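Local coordinates for protein beta-phenylalanine aminotransferase (Variovorax paradoxus, PDB 4AO9) that probably catalyses the pyridoxal-5'-phosphate-dependent transamination of beta-phenylalanine, as a member of the class-III aminotransferases, at residues Ala94-Gly99 with Ser416-Val421; Glu114-Gly119 with Asn324-Ala329; Ser265-His270 with Gly375-Ala380. All coordinates share one frame; numbering follows the deposited sequence.

Contact 1: residues Ala94-Gly99 with Ser416-Val421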
ATOM      1  N   ALA A  94      10.332   5.773 -16.793  1.00  9.91           N
ATOM      2  CA  ALA A  94       9.096   4.976 -16.826  1.00  9.96           C
ATOM      3  C   ALA A  94       8.635   4.457 -15.459  1.00 10.56           C
ATOM      4  O   ALA A  94       8.496   3.242 -15.248  1.00 10.16           O
ATOM      5  CB  ALA A  94       9.237   3.823 -17.852  1.00 10.06           C
ATOM      6  N   GLU A  95       8.411   5.402 -14.545  1.00 10.19           N
ATOM      7  CA  GLU A  95       7.905   5.137 -13.197  1.00 10.37           C
ATOM      8  C   GLU A  95       8.705   4.056 -12.472  1.00 10.36           C
ATOM      9  O   GLU A  95       8.150   3.188 -11.797  1.00 10.06           O
ATOM     10  CB  GLU A  95       6.401   4.846 -13.237  1.00 10.48           C
ATOM     11  CG  GLU A  95       5.673   5.141 -11.915  1.00 10.58           C
ATOM     12  CD  GLU A  95       5.734   6.601 -11.525  1.00  9.97           C
ATOM     13  OE1 GLU A  95       6.707   7.014 -10.872  1.00 12.24           O
ATOM     14  OE2 GLU A  95       4.795   7.344 -11.861  1.00 12.51           O
ATOM     15  N   TYR A  96      10.025   4.124 -12.627  1.00 10.06           N
ATOM     16  CA  TYR A  96      10.934   3.239 -11.902  1.00 10.34           C
ATOM     17  C   TYR A  96      10.574   1.774 -12.142  1.00 10.60           C
ATOM     18  O   TYR A  96      10.598   0.958 -11.227  1.00 10.97           O
ATOM     19  CB  TYR A  96      10.996   3.619 -10.398  1.00 10.47           C
ATOM     20  CG  TYR A  96      11.828   4.873 -10.201  1.00 10.49           C
ATOM     21  CD1 TYR A  96      11.289   6.145 -10.430  1.00 12.12           C
ATOM     22  CD2 TYR A  96      13.175   4.785  -9.862  1.00 11.24           C
ATOM     23  CE1 TYR A  96      12.075   7.299 -10.301  1.00 11.76           C
ATOM     24  CE2 TYR A  96      13.956   5.926  -9.719  1.00 12.06           C
ATOM     25  CZ  TYR A  96      13.402   7.173  -9.942  1.00 12.31           C
ATOM     26  OH  TYR A  96      14.187   8.293  -9.818  1.00 14.08           O
ATOM     27  N   THR A  97      10.249   1.487 -13.407  1.00 10.62           N
ATOM     28  CA  THR A  97       9.874   0.161 -13.958  1.00 11.10           C
ATOM     29  C   THR A  97       8.382  -0.164 -13.927  1.00 11.07           C
ATOM     30  O   THR A  97       7.951  -1.090 -14.607  1.00 12.11           O
ATOM     31  CB  THR A  97      10.675  -1.059 -13.398  1.00 10.71           C
ATOM     32  OG1 THR A  97      10.148  -1.447 -12.120  1.00 11.32           O
ATOM     33  CG2 THR A  97      12.168  -0.775 -13.288  1.00 11.35           C
ATOM     34  N   ALA A  98       7.590   0.578 -13.150  1.00 10.59           N
ATOM     35  CA  ALA A  98       6.146   0.327 -13.121  1.00 10.49           C
ATOM     36  C   ALA A  98       5.477   0.691 -14.448  1.00 10.97           C
ATOM     37  O   ALA A  98       4.479   0.080 -14.836  1.00 11.85           O
ATOM     38  CB  ALA A  98       5.480   1.076 -11.950  1.00 10.07           C
ATOM     39  N   GLY A  99       6.046   1.678 -15.144  1.00 10.37           N
ATOM     40  CA  GLY A  99       5.421   2.271 -16.336  1.00 10.19           C
ATOM     41  C   GLY A  99       5.812   1.615 -17.653  1.00  9.91           C
ATOM     42  O   GLY A  99       6.011   2.291 -18.660  1.00  9.87           O
ATOM     43  N   SER A 416      16.384   9.372 -14.503  1.00 13.47           N
ATOM     44  CA  SER A 416      16.414   9.472 -13.050  1.00 12.87           C
ATOM     45  C   SER A 416      17.715  10.120 -12.568  1.00 12.63           C
ATOM     46  O   SER A 416      18.789   9.904 -13.151  1.00 12.56           O
ATOM     47  CB  SER A 416      16.274   8.091 -12.433  1.00 12.96           C
ATOM     48  OG  SER A 416      17.320   7.267 -12.883  1.00 14.34           O
ATOM     49  N   PRO A 417      17.634  10.903 -11.477  1.00 12.02           N
ATOM     50  CA  PRO A 417      18.850  11.457 -10.891  1.00 12.27           C
ATOM     51  C   PRO A 417      19.914  10.394 -10.601  1.00 12.19           C
ATOM     52  O   PRO A 417      21.107  10.668 -10.765  1.00 13.29           O
ATOM     53  CB  PRO A 417      18.352  12.084  -9.591  1.00 12.69           C
ATOM     54  CG  PRO A 417      16.959  12.530  -9.929  1.00 12.47           C
ATOM     55  CD  PRO A 417      16.419  11.449 -10.836  1.00 12.48           C
ATOM     56  N   ARG A 418      19.493   9.200 -10.193  1.00 11.98           N
ATOM     57  CA  ARG A 418      20.452   8.160  -9.813  1.00 11.60           C
ATOM     58  C   ARG A 418      21.095   7.434 -11.001  1.00 11.98           C
ATOM     59  O   ARG A 418      21.942   6.581 -10.789  1.00 12.85           O
ATOM     60  CB  ARG A 418      19.853   7.170  -8.794  1.00 11.69           C
ATOM     61  CG  ARG A 418      18.865   6.147  -9.343  1.00 13.64           C
ATOM     62  CD  ARG A 418      18.140   5.430  -8.189  1.00 15.34           C
ATOM     63  NE  ARG A 418      17.398   4.259  -8.658  1.00 15.58           N
ATOM     64  CZ  ARG A 418      16.365   3.710  -8.023  1.00 16.41           C
ATOM     65  NH1 ARG A 418      15.917   4.228  -6.876  1.00 16.79           N
ATOM     66  NH2 ARG A 418      15.764   2.649  -8.542  1.00 17.75           N
ATOM     67  N   GLY A 419      20.697   7.777 -12.229  1.00 11.25           N
ATOM     68  CA  GLY A 419      21.293   7.183 -13.431  1.00 11.58           C
ATOM     69  C   GLY A 419      20.634   5.888 -13.881  1.00 10.80           C
ATOM     70  O   GLY A 419      21.149   5.197 -14.754  1.00 11.39           O
ATOM     71  N   PHE A 420      19.503   5.556 -13.261  1.00 10.88           N
ATOM     72  CA  PHE A 420      18.696   4.376 -13.595  1.00 11.03           C
ATOM     73  C   PHE A 420      17.954   4.597 -14.913  1.00 11.39           C
ATOM     74  O   PHE A 420      17.219   5.574 -15.052  1.00 11.44           O
ATOM     75  CB  PHE A 420      17.707   4.151 -12.441  1.00 11.08           C
ATOM     76  CG  PHE A 420      16.877   2.888 -12.519  1.00 10.80           C
ATOM     77  CD1 PHE A 420      17.329   1.719 -13.142  1.00 10.80           C
ATOM     78  CD2 PHE A 420      15.631   2.862 -11.885  1.00 11.45           C
ATOM     79  CE1 PHE A 420      16.525   0.551 -13.140  1.00 10.71           C
ATOM     80  CE2 PHE A 420      14.841   1.701 -11.864  1.00 11.37           C
ATOM     81  CZ  PHE A 420      15.288   0.542 -12.498  1.00 11.22           C
ATOM     82  N   VAL A 421      18.185   3.703 -15.874  1.00 11.78           N
ATOM     83  CA  VAL A 421      17.585   3.754 -17.200  1.00 12.26           C
ATOM     84  C   VAL A 421      16.637   2.578 -17.359  1.00 12.08           C
ATOM     85  O   VAL A 421      17.010   1.434 -17.093  1.00 12.62           O
ATOM     86  CB  VAL A 421      18.679   3.686 -18.290  1.00 12.67           C
ATOM     87  CG1 VAL A 421      18.071   3.532 -19.690  1.00 14.39           C
ATOM     88  CG2 VAL A 421      19.559   4.919 -18.215  1.00 13.61           C
TER
HETATM   89  O   HOH W   1      16.913   8.626  -8.867  1.00 13.47           O
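Tyr-96 reaches out of the loop that follows strand 88-91 to meet the type I beta turn Ser-416 to Gly-419 and the start of strand 420-422, deep inside the fold type I architecture shared by class-III aminotransferases. Its CD2-CE2 side does most of the touching. Tyr-96 CE2 stands over the centre of one guanidinium face, 3.7 Å from Arg-418 CZ, and the two planes are 73° apart; the ring edge thus meets the arginine's face instead of stacking flat on it. The neighbouring atom, Tyr-96 CD2, arrives near the plane of the Phe-420 ring, at its edge, 3.7 Å from Phe-420 CD2. Phe-420 holds CG opposite its own backbone N (chi1 -174°), which sends the ring back toward the loop until its far end comes against Thr-97, with Phe-420 CZ 3.5 Å from Thr-97 CG2. At the phenol end, Ser-416 CB lies 3.4 Å from Tyr-96 OH. A water 2.9 Å from Tyr-96 OH accepts a hydrogen bond from Arg-418 N, so it bridges the phenol and the backbone of the turn.

Two bonds within 416-421 fix the turn. Ser-416 OG donates to Phe-420 O over 2.8 Å, tying the start of the turn to the strand, while Gly-419 N bonds to Ser-416 O. Around the loop, Arg-61 forms a salt bridge with Glu-95, and Thr-123 of the second subunit packs on Tyr-96. The Thr-97 side chain touches Lys-287 of the cofactor pocket and is about 6 Å from the bound pyridoxal-5'-phosphate. Thr-97 OG1 turns back to donate to Tyr-96 O at 2.6 Å, in the carbonyl plane and on a lone pair.

Contact 2: residues Glu114-Gly119 with Asn324-Ala329; sequences EAMQGG and NVMTMA
Asn-324, just before Val-325, which packs on the other segment, accepts through OD1 from Thr-327 N at 2.8 Å in a nearly straight bond (177° at the hydrogen). The donor sits 38° above the carbonyl plane, so it is not aimed at a lone pair. The other arm of the amide turns to the same residue: Asn-324 ND2 donates to Thr-327 OG1 over 3.0 Å and also bonds to Phe-321 O, while Thr-327 OG1 has a further partner in Ser-294 O. Both polar ends of the amide are therefore engaged and its rotation is fixed.

This N-cap starts helix 325-337, whose first turn packs against the last turn of helix 106-117 in an apolar helix-helix contact at the dimer interface. Small residues permit the close approach: Ala-115 CB lies 3.8 Å from Ala-329 CB and equally near Val-325 O. The two methionines cross obliquely. Each has CG opposite its carbonyl carbon; the bend at chi3 of Met-326 (71°) then brings Met-326 CE to 3.7 Å from Met-116 SD, while Met-326 SD lies 3.8 Å from Met-116 CG. Val-112 of the second subunit packs on Met-116, Met-293 of the second subunit on Met-326, and the backbone of Gly-118 is hydrogen-bonded to that subunit. Past the helix, at the backbone angles of Gly-119, with positive phi, a side chain would collide with the carbonyl O of Gly-118; Gly-119 O itself lies 3.6 Å from Val-325 CG2.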
ATOM      1  N   GLU A 114     -13.870   0.276 -18.314  1.00 14.02           N
ATOM      2  CA  GLU A 114     -14.851  -0.808 -18.263  1.00 14.46           C
ATOM      3  C   GLU A 114     -15.075  -1.299 -16.825  1.00 13.88           C
ATOM      4  O   GLU A 114     -16.215  -1.534 -16.423  1.00 14.26           O
ATOM      5  CB  GLU A 114     -14.463  -1.972 -19.181  1.00 15.72           C
ATOM      6  CG  GLU A 114     -15.495  -3.099 -19.186  1.00 19.96           C
ATOM      7  CD  GLU A 114     -15.212  -4.209 -20.193  1.00 25.77           C
ATOM      8  OE1 GLU A 114     -14.229  -4.116 -20.970  1.00 28.74           O
ATOM      9  OE2 GLU A 114     -15.999  -5.185 -20.206  1.00 28.53           O
ATOM     10  N   ALA A 115     -13.995  -1.437 -16.052  1.00 12.79           N
ATOM     11  CA  ALA A 115     -14.124  -1.835 -14.646  1.00 12.43           C
ATOM     12  C   ALA A 115     -14.947  -0.824 -13.851  1.00 11.91           C
ATOM     13  O   ALA A 115     -15.848  -1.210 -13.095  1.00 12.17           O
ATOM     14  CB  ALA A 115     -12.761  -2.032 -14.008  1.00 12.07           C
ATOM     15  N   MET A 116     -14.656   0.466 -14.031  1.00 11.69           N
ATOM     16  CA  MET A 116     -15.390   1.512 -13.302  1.00 11.72           C
ATOM     17  C   MET A 116     -16.874   1.493 -13.654  1.00 12.04           C
ATOM     18  O   MET A 116     -17.726   1.681 -12.785  1.00 12.05           O
ATOM     19  CB  MET A 116     -14.805   2.905 -13.555  1.00 11.89           C
ATOM     20  CG  MET A 116     -13.409   3.081 -13.007  1.00 13.20           C
ATOM     21  SD  MET A 116     -12.903   4.808 -12.909  1.00 13.28           S
ATOM     22  CE  MET A 116     -13.547   5.249 -11.291  1.00 15.82           C
ATOM     23  N   GLN A 117     -17.187   1.228 -14.919  1.00 12.74           N
ATOM     24  CA  GLN A 117     -18.579   1.152 -15.355  1.00 13.73           C
ATOM     25  C   GLN A 117     -19.382   0.013 -14.717  1.00 12.86           C
ATOM     26  O   GLN A 117     -20.607   0.109 -14.593  1.00 14.19           O
ATOM     27  CB  GLN A 117     -18.642   1.092 -16.881  1.00 14.66           C
ATOM     28  CG  GLN A 117     -18.215   2.414 -17.517  1.00 18.13           C
ATOM     29  CD  GLN A 117     -18.048   2.331 -19.020  1.00 20.99           C
ATOM     30  OE1 GLN A 117     -17.928   1.248 -19.592  1.00 23.51           O
ATOM     31  NE2 GLN A 117     -18.039   3.485 -19.668  1.00 23.16           N
ATOM     32  N   GLY A 118     -18.690  -1.049 -14.322  1.00 11.87           N
ATOM     33  CA  GLY A 118     -19.300  -2.159 -13.599  1.00 10.56           C
ATOM     34  C   GLY A 118     -19.453  -1.924 -12.108  1.00  9.71           C
ATOM     35  O   GLY A 118     -20.032  -2.747 -11.409  1.00  9.41           O
ATOM     36  N   GLY A 119     -18.898  -0.813 -11.624  1.00  9.02           N
ATOM     37  CA  GLY A 119     -18.946  -0.464 -10.207  1.00  9.06           C
ATOM     38  C   GLY A 119     -17.622  -0.744  -9.512  1.00  8.06           C
ATOM     39  O   GLY A 119     -16.975  -1.784  -9.742  1.00  8.77           O
ATOM     40  N   ASN A 324      -8.948  -4.594  -5.603  1.00  8.57           N
ATOM     41  CA  ASN A 324      -9.807  -3.611  -6.255  1.00  8.79           C
ATOM     42  C   ASN A 324      -9.927  -3.876  -7.747  1.00  8.90           C
ATOM     43  O   ASN A 324      -8.949  -4.245  -8.394  1.00  8.79           O
ATOM     44  CB  ASN A 324      -9.335  -2.190  -5.960  1.00  8.99           C
ATOM     45  CG  ASN A 324      -8.182  -1.771  -6.815  1.00  9.33           C
ATOM     46  OD1 ASN A 324      -8.356  -1.352  -7.969  1.00 11.64           O
ATOM     47  ND2 ASN A 324      -6.975  -1.855  -6.249  1.00 10.11           N
ATOM     48  N   VAL A 325     -11.133  -3.699  -8.285  1.00  9.31           N
ATOM     49  CA  VAL A 325     -11.398  -4.098  -9.662  1.00 10.44           C
ATOM     50  C   VAL A 325     -10.596  -3.343 -10.704  1.00 10.51           C
ATOM     51  O   VAL A 325     -10.325  -3.878 -11.777  1.00 10.72           O
ATOM     52  CB  VAL A 325     -12.904  -4.035 -10.033  1.00 10.49           C
ATOM     53  CG1 VAL A 325     -13.687  -5.083  -9.280  1.00 12.18           C
ATOM     54  CG2 VAL A 325     -13.472  -2.636  -9.828  1.00 12.99           C
ATOM     55  N   MET A 326     -10.211  -2.104 -10.403  1.00 10.68           N
ATOM     56  CA  MET A 326      -9.447  -1.337 -11.386  1.00 11.18           C
ATOM     57  C   MET A 326      -8.044  -1.907 -11.580  1.00 10.80           C
ATOM     58  O   MET A 326      -7.605  -2.105 -12.710  1.00 11.47           O
ATOM     59  CB  MET A 326      -9.419   0.136 -10.988  1.00 11.68           C
ATOM     60  CG  MET A 326     -10.806   0.772 -11.109  1.00 13.05           C
ATOM     61  SD  MET A 326     -10.921   2.340 -10.253  1.00 13.42           S
ATOM     62  CE  MET A 326      -9.896   3.358 -11.319  1.00 17.33           C
ATOM     63  N   THR A 327      -7.356  -2.182 -10.478  1.00 10.00           N
ATOM     64  CA  THR A 327      -6.058  -2.865 -10.532  1.00  9.83           C
ATOM     65  C   THR A 327      -6.168  -4.243 -11.182  1.00  9.37           C
ATOM     66  O   THR A 327      -5.353  -4.594 -12.031  1.00  9.23           O
ATOM     67  CB  THR A 327      -5.428  -3.001  -9.127  1.00 10.06           C
ATOM     68  OG1 THR A 327      -5.191  -1.683  -8.595  1.00 12.19           O
ATOM     69  CG2 THR A 327      -4.106  -3.793  -9.169  1.00 11.11           C
ATOM     70  N   MET A 328      -7.172  -5.019 -10.793  1.00  9.10           N
ATOM     71  CA  MET A 328      -7.329  -6.372 -11.338  1.00  9.47           C
ATOM     72  C   MET A 328      -7.545  -6.318 -12.852  1.00  9.10           C
ATOM     73  O   MET A 328      -6.969  -7.118 -13.593  1.00 10.11           O
ATOM     74  CB  MET A 328      -8.487  -7.120 -10.667  1.00  9.54           C
ATOM     75  CG  MET A 328      -8.372  -7.285  -9.139  1.00 10.42           C
ATOM     76  SD  MET A 328      -6.993  -8.264  -8.507  1.00 11.04           S
ATOM     77  CE  MET A 328      -5.781  -7.003  -8.103  1.00 10.43           C
ATOM     78  N   ALA A 329      -8.364  -5.371 -13.306  1.00  9.43           N
ATOM     79  CA  ALA A 329      -8.628  -5.209 -14.736  1.00  9.79           C
ATOM     80  C   ALA A 329      -7.383  -4.721 -15.479  1.00  9.74           C
ATOM     81  O   ALA A 329      -7.027  -5.263 -16.534  1.00 10.28           O
ATOM     82  CB  ALA A 329      -9.794  -4.249 -14.946  1.00 10.09           C
TER

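Contact 3: residues Ser265-His270 with Gly375-Ala380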
ATOM      1  N   SER A 265      11.025  -9.419 -12.116  1.00 10.45           N
ATOM      2  CA  SER A 265      10.064 -10.279 -12.817  1.00 10.57           C
ATOM      3  C   SER A 265       9.903  -9.879 -14.274  1.00 10.91           C
ATOM      4  O   SER A 265       9.520 -10.700 -15.090  1.00 10.12           O
ATOM      5  CB  SER A 265       8.705 -10.278 -12.130  1.00 10.36           C
ATOM      6  OG  SER A 265       8.054  -9.050 -12.379  1.00  9.96           O
ATOM      7  N   ARG A 266      10.201  -8.623 -14.593  1.00 11.88           N
ATOM      8  CA  ARG A 266      10.086  -8.164 -15.991  1.00 13.38           C
ATOM      9  C   ARG A 266      11.256  -8.517 -16.893  1.00 14.05           C
ATOM     10  O   ARG A 266      11.182  -8.275 -18.106  1.00 15.34           O
ATOM     11  CB  ARG A 266       9.815  -6.655 -16.101  1.00 14.09           C
ATOM     12  CG  ARG A 266      10.666  -5.742 -15.244  1.00 17.68           C
ATOM     13  CD  ARG A 266      10.241  -4.283 -15.448  1.00 19.80           C
ATOM     14  NE  ARG A 266      10.910  -3.821 -16.641  1.00 15.01           N
ATOM     15  CZ  ARG A 266      10.734  -2.671 -17.287  1.00 13.27           C
ATOM     16  NH1 ARG A 266       9.860  -1.737 -16.897  1.00 14.34           N
ATOM     17  NH2 ARG A 266      11.468  -2.467 -18.363  1.00 13.37           N
ATOM     18  N   LEU A 267      12.316  -9.087 -16.322  1.00 14.15           N
ATOM     19  CA  LEU A 267      13.593  -9.191 -17.032  1.00 14.54           C
ATOM     20  C   LEU A 267      13.722 -10.348 -18.009  1.00 15.69           C
ATOM     21  O   LEU A 267      14.711 -10.443 -18.739  1.00 17.02           O
ATOM     22  CB  LEU A 267      14.752  -9.226 -16.036  1.00 13.96           C
ATOM     23  CG  LEU A 267      15.032  -7.921 -15.317  1.00 13.83           C
ATOM     24  CD1 LEU A 267      16.097  -8.165 -14.249  1.00 12.40           C
ATOM     25  CD2 LEU A 267      15.455  -6.825 -16.314  1.00 14.13           C
ATOM     26  N   ALA A 268      12.747 -11.246 -18.002  1.00 15.37           N
ATOM     27  CA  ALA A 268      12.732 -12.390 -18.896  1.00 15.88           C
ATOM     28  C   ALA A 268      11.277 -12.803 -19.014  1.00 15.72           C
ATOM     29  O   ALA A 268      10.458 -12.355 -18.206  1.00 15.33           O
ATOM     30  CB  ALA A 268      13.591 -13.527 -18.333  1.00 15.80           C
ATOM     31  N   PRO A 269      10.938 -13.648 -20.008  1.00 15.63           N
ATOM     32  CA  PRO A 269       9.538 -14.044 -20.214  1.00 15.58           C
ATOM     33  C   PRO A 269       8.841 -14.549 -18.943  1.00 15.40           C
ATOM     34  O   PRO A 269       7.655 -14.279 -18.740  1.00 15.12           O
ATOM     35  CB  PRO A 269       9.651 -15.146 -21.271  1.00 15.88           C
ATOM     36  CG  PRO A 269      10.835 -14.718 -22.075  1.00 16.43           C
ATOM     37  CD  PRO A 269      11.814 -14.198 -21.066  1.00 16.36           C
ATOM     38  N   HIS A 270       9.584 -15.242 -18.086  1.00 14.31           N
ATOM     39  CA  HIS A 270       9.032 -15.751 -16.840  1.00 13.70           C
ATOM     40  C   HIS A 270       9.807 -15.272 -15.609  1.00 13.03           C
ATOM     41  O   HIS A 270       9.828 -15.931 -14.566  1.00 12.37           O
ATOM     42  CB  HIS A 270       8.903 -17.269 -16.921  1.00 14.14           C
ATOM     43  CG  HIS A 270       8.046 -17.703 -18.064  1.00 15.50           C
ATOM     44  ND1 HIS A 270       6.670 -17.635 -18.022  1.00 16.40           N
ATOM     45  CD2 HIS A 270       8.366 -18.122 -19.313  1.00 17.93           C
ATOM     46  CE1 HIS A 270       6.176 -18.033 -19.181  1.00 17.97           C
ATOM     47  NE2 HIS A 270       7.183 -18.321 -19.986  1.00 18.76           N
ATOM     48  N   GLY A 375      19.056  -6.866 -19.396  1.00 12.81           N
ATOM     49  CA  GLY A 375      17.891  -6.637 -20.246  1.00 13.78           C
ATOM     50  C   GLY A 375      17.473  -5.182 -20.323  1.00 13.62           C
ATOM     51  O   GLY A 375      18.282  -4.313 -20.629  1.00 14.29           O
ATOM     52  N   SER A 376      16.217  -4.908 -19.977  1.00 13.48           N
ATOM     53  CA  SER A 376      15.635  -3.577 -20.180  1.00 13.12           C
ATOM     54  C   SER A 376      15.897  -2.588 -19.032  1.00 12.56           C
ATOM     55  O   SER A 376      15.365  -1.474 -19.038  1.00 12.62           O
ATOM     56  CB  SER A 376      14.132  -3.706 -20.441  1.00 13.14           C
ATOM     57  OG  SER A 376      13.505  -4.398 -19.366  1.00 13.69           O
ATOM     58  N   LEU A 377      16.729  -2.999 -18.072  1.00 11.51           N
ATOM     59  CA  LEU A 377      17.074  -2.176 -16.908  1.00 11.39           C
ATOM     60  C   LEU A 377      18.581  -2.007 -16.800  1.00 10.80           C
ATOM     61  O   LEU A 377      19.324  -2.988 -16.802  1.00 11.07           O
ATOM     62  CB  LEU A 377      16.553  -2.815 -15.623  1.00 11.32           C
ATOM     63  CG  LEU A 377      15.062  -3.172 -15.574  1.00 12.06           C
ATOM     64  CD1 LEU A 377      14.744  -3.856 -14.241  1.00 12.36           C
ATOM     65  CD2 LEU A 377      14.211  -1.934 -15.795  1.00 13.20           C
ATOM     66  N   MET A 378      19.041  -0.763 -16.711  1.00 11.12           N
ATOM     67  CA  MET A 378      20.476  -0.516 -16.529  1.00 11.18           C
ATOM     68  C   MET A 378      20.710   0.749 -15.717  1.00 11.15           C
ATOM     69  O   MET A 378      19.784   1.523 -15.490  1.00 10.95           O
ATOM     70  CB  MET A 378      21.201  -0.448 -17.885  1.00 11.37           C
ATOM     71  CG  MET A 378      20.691   0.655 -18.782  1.00 11.66           C
ATOM     72  SD  MET A 378      21.104   0.441 -20.525  1.00 13.69           S
ATOM     73  CE  MET A 378      19.840  -0.724 -21.019  1.00 13.96           C
ATOM     74  N   ASN A 379      21.945   0.970 -15.284  1.00 11.57           N
ATOM     75  CA  ASN A 379      22.266   2.123 -14.450  1.00 11.47           C
ATOM     76  C   ASN A 379      23.662   2.639 -14.766  1.00 11.51           C
ATOM     77  O   ASN A 379      24.614   1.851 -14.806  1.00 11.62           O
ATOM     78  CB  ASN A 379      22.172   1.725 -12.965  1.00 11.35           C
ATOM     79  CG  ASN A 379      21.764   2.878 -12.041  1.00 12.38           C
ATOM     80  OD1 ASN A 379      20.742   2.789 -11.351  1.00 13.50           O
ATOM     81  ND2 ASN A 379      22.561   3.947 -12.001  1.00 11.58           N
ATOM     82  N   ALA A 380      23.770   3.951 -14.980  1.00 11.65           N
ATOM     83  CA  ALA A 380      25.057   4.619 -15.186  1.00 12.72           C
ATOM     84  C   ALA A 380      25.825   4.663 -13.868  1.00 13.62           C
ATOM     85  O   ALA A 380      25.246   4.944 -12.813  1.00 14.23           O
ATOM     86  CB  ALA A 380      24.836   6.028 -15.709  1.00 12.69           C
TER
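Two torsions carry the Arg-266 guanidinium to Ser-376: chi1 of 46° sets CG between the backbone N and the carbonyl carbon, and a bend at chi3 (-83°) swings the group over to the start of strand 377-381. There Arg-266 NH2 donates to Ser-376 OG, 3.0 Å away, in the guanidinium plane and nearly straight (N-H...O 174°). Leu-377 CD2 lies over one face of the same group, offset toward its rim and 3.8 Å from Arg-266 NH2. Alongside the polar pair, Leu-267 and Leu-377 cross at about a right angle, with Leu-267 CD2 3.7 Å from Leu-377 CD1.

The guanidinium has further partners: NH2 also bonds to Leu-423 O and NH1 to Thr-97 O, whereas the buried NE has none in the model. A leucine in place of Arg-266 would probably leave Ser-376 OG and the carbonyls of Thr-97 and Leu-423 without these donors, freeing the serine hydroxyl to turn. Leu-347 of helix 341-365 packs on both Arg-266 and Ser-376.

Leu-377 also touches Met-263 of the cofactor pocket, and its side chain is about 8 Å from pyridoxal-5'-phosphate. The contact thus joins the loop after strand 256-260, the strand that ends in the pocket residue Asp-260, to the small antiparallel sheet of the C-terminal region, a junction beside the active site of a fold type I aminotransferase.

All three contacts are buried, but at different distances from the middle of the chain: the centres of contacts 1 and 3 lie about 8 and 10 Å from the chain centre, that of contact 2 about 26 Å. Contacts 1 and 3 share one antiparallel sheet: strands 420-422 and 377-381 are neighbours, with Val-421 N 2.7 Å from Met-378 O in a probable hydrogen bond. Both set a loop close to the cofactor against this sheet, one through aromatic rings, an arginine face and a bridging water, the other through an arginine bond beside leucines. Peripheral contact 2 packs mainly through apolar side chains, with no hydrogen bond between its segments; like contact 1 but unlike contact 3, it meets the second subunit.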